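Local structure of regulatory protein of LacI family (Chloroflexus aggregans, 3BBL) at residues G109-I121 against D142-L156. The protein probably regulates transcription as a LacI-family DNA-binding protein, its periplasmic-binding-protein-like core likely sensing a small-molecule effector. Numbering follows the deposited sequence.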
loop_
_atom_site.group_PDB
_atom_site.type_symbol
_atom_site.label_atom_id
_atom_site.label_comp_id
_atom_site.label_asym_id
_atom_site.label_seq_id
_atom_site.Cartn_x
_atom_site.Cartn_y
_atom_site.Cartn_z
ATOM N N GLY A 109 -5.365 9.585 18.043
ATOM C CA GLY A 109 -6.342 8.554 17.750
ATOM C C GLY A 109 -7.670 8.801 18.450
ATOM O O GLY A 109 -8.738 8.717 17.838
ATOM N N THR A 110 -7.602 9.110 19.739
ATOM C CA THR A 110 -8.793 9.378 20.531
ATOM C C THR A 110 -9.707 10.404 19.861
ATOM O O THR A 110 -10.911 10.179 19.717
ATOM C CB THR A 110 -8.397 9.879 21.944
ATOM O OG1 THR A 110 -7.663 8.849 22.609
ATOM C CG2 THR A 110 -9.623 10.233 22.782
ATOM N N ALA A 111 -9.135 11.528 19.446
ATOM C CA ALA A 111 -9.907 12.582 18.801
ATOM C C ALA A 111 -10.554 12.083 17.504
ATOM O O ALA A 111 -11.638 12.533 17.126
ATOM C CB ALA A 111 -9.015 13.778 18.514
ATOM N N GLY A 112 -9.881 11.149 16.836
ATOM C CA GLY A 112 -10.395 10.602 15.595
ATOM C C GLY A 112 -11.699 9.854 15.774
ATOM O O GLY A 112 -12.679 10.145 15.102
ATOM N N THR A 113 -11.711 8.884 16.680
ATOM C CA THR A 113 -12.907 8.098 16.939
ATOM C C THR A 113 -13.994 8.944 17.605
ATOM O O THR A 113 -15.169 8.789 17.306
ATOM C CB THR A 113 -12.588 6.900 17.828
ATOM O OG1 THR A 113 -11.898 7.351 18.999
ATOM C CG2 THR A 113 -11.702 5.925 17.100
ATOM N N ARG A 114 -13.607 9.844 18.503
ATOM C CA ARG A 114 -14.600 10.685 19.161
ATOM C C ARG A 114 -15.398 11.442 18.100
ATOM O O ARG A 114 -16.637 11.475 18.123
ATOM C CB ARG A 114 -13.925 11.677 20.113
ATOM C CG ARG A 114 -14.905 12.619 20.811
ATOM C CD ARG A 114 -14.222 13.446 21.890
ATOM N NE ARG A 114 -13.155 14.280 21.341
ATOM C CZ ARG A 114 -11.880 14.240 21.729
ATOM N NH1 ARG A 114 -11.478 13.403 22.691
ATOM N NH2 ARG A 114 -10.993 15.028 21.132
ATOM N N GLN A 115 -14.677 12.029 17.156
ATOM C CA GLN A 115 -15.293 12.793 16.086
ATOM C C GLN A 115 -16.209 11.901 15.245
ATOM O O GLN A 115 -17.320 12.291 14.891
ATOM C CB GLN A 115 -14.199 13.387 15.213
ATOM C CG GLN A 115 -14.605 14.591 14.406
ATOM C CD GLN A 115 -13.472 15.077 13.528
ATOM O OE1 GLN A 115 -12.309 15.083 13.950
ATOM N NE2 GLN A 115 -13.798 15.494 12.306
ATOM N N ALA A 116 -15.744 10.699 14.935
ATOM C CA ALA A 116 -16.541 9.774 14.147
ATOM C C ALA A 116 -17.832 9.458 14.891
ATOM O O ALA A 116 -18.916 9.529 14.317
ATOM C CB ALA A 116 -15.754 8.486 13.871
ATOM N N VAL A 117 -17.719 9.123 16.171
ATOM C CA VAL A 117 -18.901 8.797 16.958
ATOM C C VAL A 117 -19.840 9.991 17.095
ATOM O O VAL A 117 -21.051 9.833 16.999
ATOM C CB VAL A 117 -18.516 8.261 18.357
ATOM C CG1 VAL A 117 -19.760 7.918 19.142
ATOM C CG2 VAL A 117 -17.665 7.020 18.211
ATOM N N GLU A 118 -19.289 11.184 17.305
ATOM C CA GLU A 118 -20.123 12.383 17.428
ATOM C C GLU A 118 -20.935 12.565 16.156
ATOM O O GLU A 118 -22.101 12.951 16.192
ATOM C CB GLU A 118 -19.268 13.633 17.654
ATOM C CG GLU A 118 -18.516 13.621 18.979
ATOM C CD GLU A 118 -17.618 14.824 19.156
ATOM O OE1 GLU A 118 -17.090 15.322 18.138
ATOM O OE2 GLU A 118 -17.429 15.259 20.308
ATOM N N TYR A 119 -20.304 12.277 15.024
ATOM C CA TYR A 119 -20.973 12.394 13.738
ATOM C C TYR A 119 -22.158 11.428 13.669
ATOM O O TYR A 119 -23.253 11.804 13.261
ATOM C CB TYR A 119 -20.002 12.101 12.594
ATOM C CG TYR A 119 -20.664 12.222 11.243
ATOM C CD1 TYR A 119 -20.827 13.462 10.633
ATOM C CD2 TYR A 119 -21.201 11.104 10.613
ATOM C CE1 TYR A 119 -21.517 13.585 9.428
ATOM C CE2 TYR A 119 -21.893 11.214 9.413
ATOM C CZ TYR A 119 -22.049 12.454 8.826
ATOM O OH TYR A 119 -22.751 12.547 7.643
ATOM N N LEU A 120 -21.936 10.179 14.066
ATOM C CA LEU A 120 -23.010 9.198 14.047
ATOM C C LEU A 120 -24.144 9.644 14.982
ATOM O O LEU A 120 -25.308 9.587 14.620
ATOM C CB LEU A 120 -22.472 7.821 14.438
ATOM C CG LEU A 120 -21.521 7.219 13.399
ATOM C CD1 LEU A 120 -20.830 6.001 13.986
ATOM C CD2 LEU A 120 -22.294 6.853 12.129
ATOM N N ILE A 121 -23.798 10.115 16.172
ATOM C CA ILE A 121 -24.814 10.578 17.112
ATOM C C ILE A 121 -25.590 11.750 16.504
ATOM O O ILE A 121 -26.794 11.889 16.726
ATOM C CB ILE A 121 -24.162 11.017 18.442
ATOM C CG1 ILE A 121 -23.564 9.797 19.136
ATOM C CG2 ILE A 121 -25.170 11.720 19.322
ATOM C CD1 ILE A 121 -22.787 10.128 20.378
ATOM N N ASP A 142 -6.234 4.038 22.655
ATOM C CA ASP A 142 -6.432 5.450 22.349
ATOM C C ASP A 142 -7.691 5.621 21.523
ATOM O O ASP A 142 -8.551 6.443 21.835
ATOM C CB ASP A 142 -5.246 6.025 21.568
ATOM C CG ASP A 142 -4.092 6.408 22.463
ATOM O OD1 ASP A 142 -3.227 5.550 22.731
ATOM O OD2 ASP A 142 -4.055 7.573 22.905
ATOM N N ARG A 143 -7.794 4.829 20.465
ATOM C CA ARG A 143 -8.945 4.896 19.583
ATOM C C ARG A 143 -10.241 4.487 20.280
ATOM O O ARG A 143 -11.281 5.093 20.061
ATOM C CB ARG A 143 -8.690 4.036 18.350
ATOM C CG ARG A 143 -7.534 4.569 17.506
ATOM C CD ARG A 143 -7.245 3.687 16.307
ATOM N NE ARG A 143 -6.118 4.188 15.545
ATOM C CZ ARG A 143 -5.598 3.575 14.488
ATOM N NH1 ARG A 143 -6.101 2.429 14.052
ATOM N NH2 ARG A 143 -4.569 4.117 13.866
ATOM N N LEU A 144 -10.177 3.469 21.127
ATOM C CA LEU A 144 -11.356 3.032 21.847
ATOM C C LEU A 144 -11.813 4.116 22.817
ATOM O O LEU A 144 -13.015 4.322 23.014
ATOM C CB LEU A 144 -11.067 1.744 22.615
ATOM C CG LEU A 144 -12.208 1.238 23.501
ATOM C CD1 LEU A 144 -13.487 1.101 22.695
ATOM C CD2 LEU A 144 -11.815 -0.092 24.114
ATOM N N GLN A 145 -10.847 4.820 23.404
ATOM C CA GLN A 145 -11.129 5.882 24.365
ATOM C C GLN A 145 -12.029 6.965 23.776
ATOM O O GLN A 145 -12.950 7.445 24.443
ATOM C CB GLN A 145 -9.808 6.493 24.862
ATOM C CG GLN A 145 -9.934 7.508 25.996
ATOM C CD GLN A 145 -10.715 6.970 27.187
ATOM O OE1 GLN A 145 -10.472 5.851 27.661
ATOM N NE2 GLN A 145 -11.652 7.772 27.681
ATOM N N GLY A 146 -11.764 7.344 22.530
ATOM C CA GLY A 146 -12.567 8.366 21.876
ATOM C C GLY A 146 -14.031 7.967 21.783
ATOM O O GLY A 146 -14.930 8.797 21.926
ATOM N N TYR A 147 -14.261 6.682 21.537
ATOM C CA TYR A 147 -15.601 6.124 21.448
ATOM C C TYR A 147 -16.301 6.262 22.813
ATOM O O TYR A 147 -17.414 6.784 22.909
ATOM C CB TYR A 147 -15.500 4.646 21.045
ATOM C CG TYR A 147 -16.769 3.841 21.222
ATOM C CD1 TYR A 147 -17.760 3.840 20.248
ATOM C CD2 TYR A 147 -16.970 3.067 22.360
ATOM C CE1 TYR A 147 -18.919 3.077 20.404
ATOM C CE2 TYR A 147 -18.117 2.312 22.530
ATOM C CZ TYR A 147 -19.089 2.317 21.550
ATOM O OH TYR A 147 -20.219 1.550 21.706
ATOM N N LEU A 148 -15.637 5.786 23.864
ATOM C CA LEU A 148 -16.183 5.855 25.210
ATOM C C LEU A 148 -16.536 7.287 25.585
ATOM O O LEU A 148 -17.607 7.545 26.138
ATOM C CB LEU A 148 -15.185 5.284 26.220
ATOM C CG LEU A 148 -14.780 3.828 25.964
ATOM C CD1 LEU A 148 -13.725 3.404 26.970
ATOM C CD2 LEU A 148 -16.006 2.928 26.040
ATOM N N GLU A 149 -15.642 8.220 25.275
ATOM C CA GLU A 149 -15.877 9.626 25.585
ATOM C C GLU A 149 -17.093 10.198 24.874
ATOM O O GLU A 149 -17.907 10.885 25.481
ATOM C CB GLU A 149 -14.645 10.465 25.232
ATOM C CG GLU A 149 -13.632 10.572 26.343
ATOM C CD GLU A 149 -12.306 11.163 25.877
ATOM O OE1 GLU A 149 -12.325 12.158 25.109
ATOM O OE2 GLU A 149 -11.248 10.630 26.287
ATOM N N ALA A 150 -17.211 9.924 23.580
ATOM C CA ALA A 150 -18.343 10.438 22.830
ATOM C C ALA A 150 -19.655 9.833 23.328
ATOM O O ALA A 150 -20.644 10.545 23.491
ATOM C CB ALA A 150 -18.162 10.156 21.341
HETATM N N MSE A 151 -19.661 8.527 23.579
HETATM C CA MSE A 151 -20.871 7.858 24.046
HETATM C C MSE A 151 -21.253 8.402 25.433
HETATM O O MSE A 151 -22.414 8.717 25.689
HETATM C CB MSE A 151 -20.671 6.329 24.095
HETATM C CG MSE A 151 -20.379 5.670 22.767
HETATM SE SE MSE A 151 -21.877 5.965 21.450
HETATM C CE MSE A 151 -22.945 4.412 22.059
ATOM N N GLN A 152 -20.266 8.530 26.312
ATOM C CA GLN A 152 -20.477 9.054 27.656
ATOM C C GLN A 152 -21.033 10.478 27.603
ATOM O O GLN A 152 -21.991 10.810 28.287
ATOM C CB GLN A 152 -19.150 9.042 28.420
ATOM C CG GLN A 152 -19.176 9.771 29.748
ATOM C CD GLN A 152 -19.864 8.979 30.835
ATOM O OE1 GLN A 152 -19.415 7.888 31.194
ATOM N NE2 GLN A 152 -20.961 9.523 31.371
ATOM N N THR A 153 -20.420 11.324 26.784
ATOM C CA THR A 153 -20.868 12.704 26.652
ATOM C C THR A 153 -22.312 12.802 26.159
ATOM O O THR A 153 -23.068 13.653 26.619
ATOM C CB THR A 153 -19.948 13.486 25.689
ATOM O OG1 THR A 153 -18.653 13.620 26.287
ATOM C CG2 THR A 153 -20.510 14.859 25.386
ATOM N N ALA A 154 -22.705 11.938 25.226
ATOM C CA ALA A 154 -24.074 11.979 24.713
ATOM C C ALA A 154 -25.005 11.215 25.639
ATOM O O ALA A 154 -26.209 11.167 25.425
ATOM C CB ALA A 154 -24.133 11.394 23.311
ATOM N N GLN A 155 -24.421 10.631 26.676
ATOM C CA GLN A 155 -25.144 9.847 27.659
ATOM C C GLN A 155 -25.890 8.680 27.027
ATOM O O GLN A 155 -27.069 8.460 27.279
ATOM C CB GLN A 155 -26.120 10.718 28.458
ATOM C CG GLN A 155 -26.676 9.994 29.671
ATOM C CD GLN A 155 -25.572 9.485 30.575
ATOM O OE1 GLN A 155 -24.858 10.270 31.209
ATOM N NE2 GLN A 155 -25.412 8.165 30.627
ATOM N N LEU A 156 -25.189 7.930 26.194
ATOM C CA LEU A 156 -25.769 6.762 25.554
ATOM C C LEU A 156 -25.189 5.535 26.238
ATOM O O LEU A 156 -24.079 5.575 26.767
ATOM C CB LEU A 156 -25.425 6.732 24.062
ATOM C CG LEU A 156 -26.109 7.779 23.182
ATOM C CD1 LEU A 156 -25.541 7.712 21.767
ATOM C CD2 LEU A 156 -27.621 7.534 23.183
#
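Thr110 projects as a knob among Asp142, Gln145, Gly146 and Glu149. Its OG1 donates to Asp142 O (2.7 Å) from above the carbonyl plane, while CG2, turned anti to the backbone N, lies 3.6 Å from Gly146 CA. Because Gly146 lacks a side chain, the helices close to an axis separation of 6.5 Å, and Gly146 CA makes a CA-H...O contact with Thr110 O (3.3 Å). One turn on, Thr113 OG1 bonds Arg143 O in the carbonyl plane, on a lone pair. Helix segments 109-121 and 142-153, crossing at -39°, pack on one side of the C-terminal subdomain sheet of the periplasmic-binding-protein fold, with Ile121 and Met151 both touching Ile128 of strand 128-132. Where the helices diverge, Val117 sets CG1 against Ala150 CB (3.5 Å) and the selenium of Met151, a selenomethionine here, and Ile121 reaches over Ala154 with CD1 (3.5 Å to its CB) and meets Leu156 tip to tip. At the more open edge, Arg114 NH1 makes a bent salt bridge (2.8 Å) to Glu149 OE1 from the syn side, tilted out of the carboxylate plane; a glutamine in place of Glu149 would probably leave the guanidinium without its countercharge. Gln145 NE2 steadies the same carboxylate through the anti lone pair of OE2.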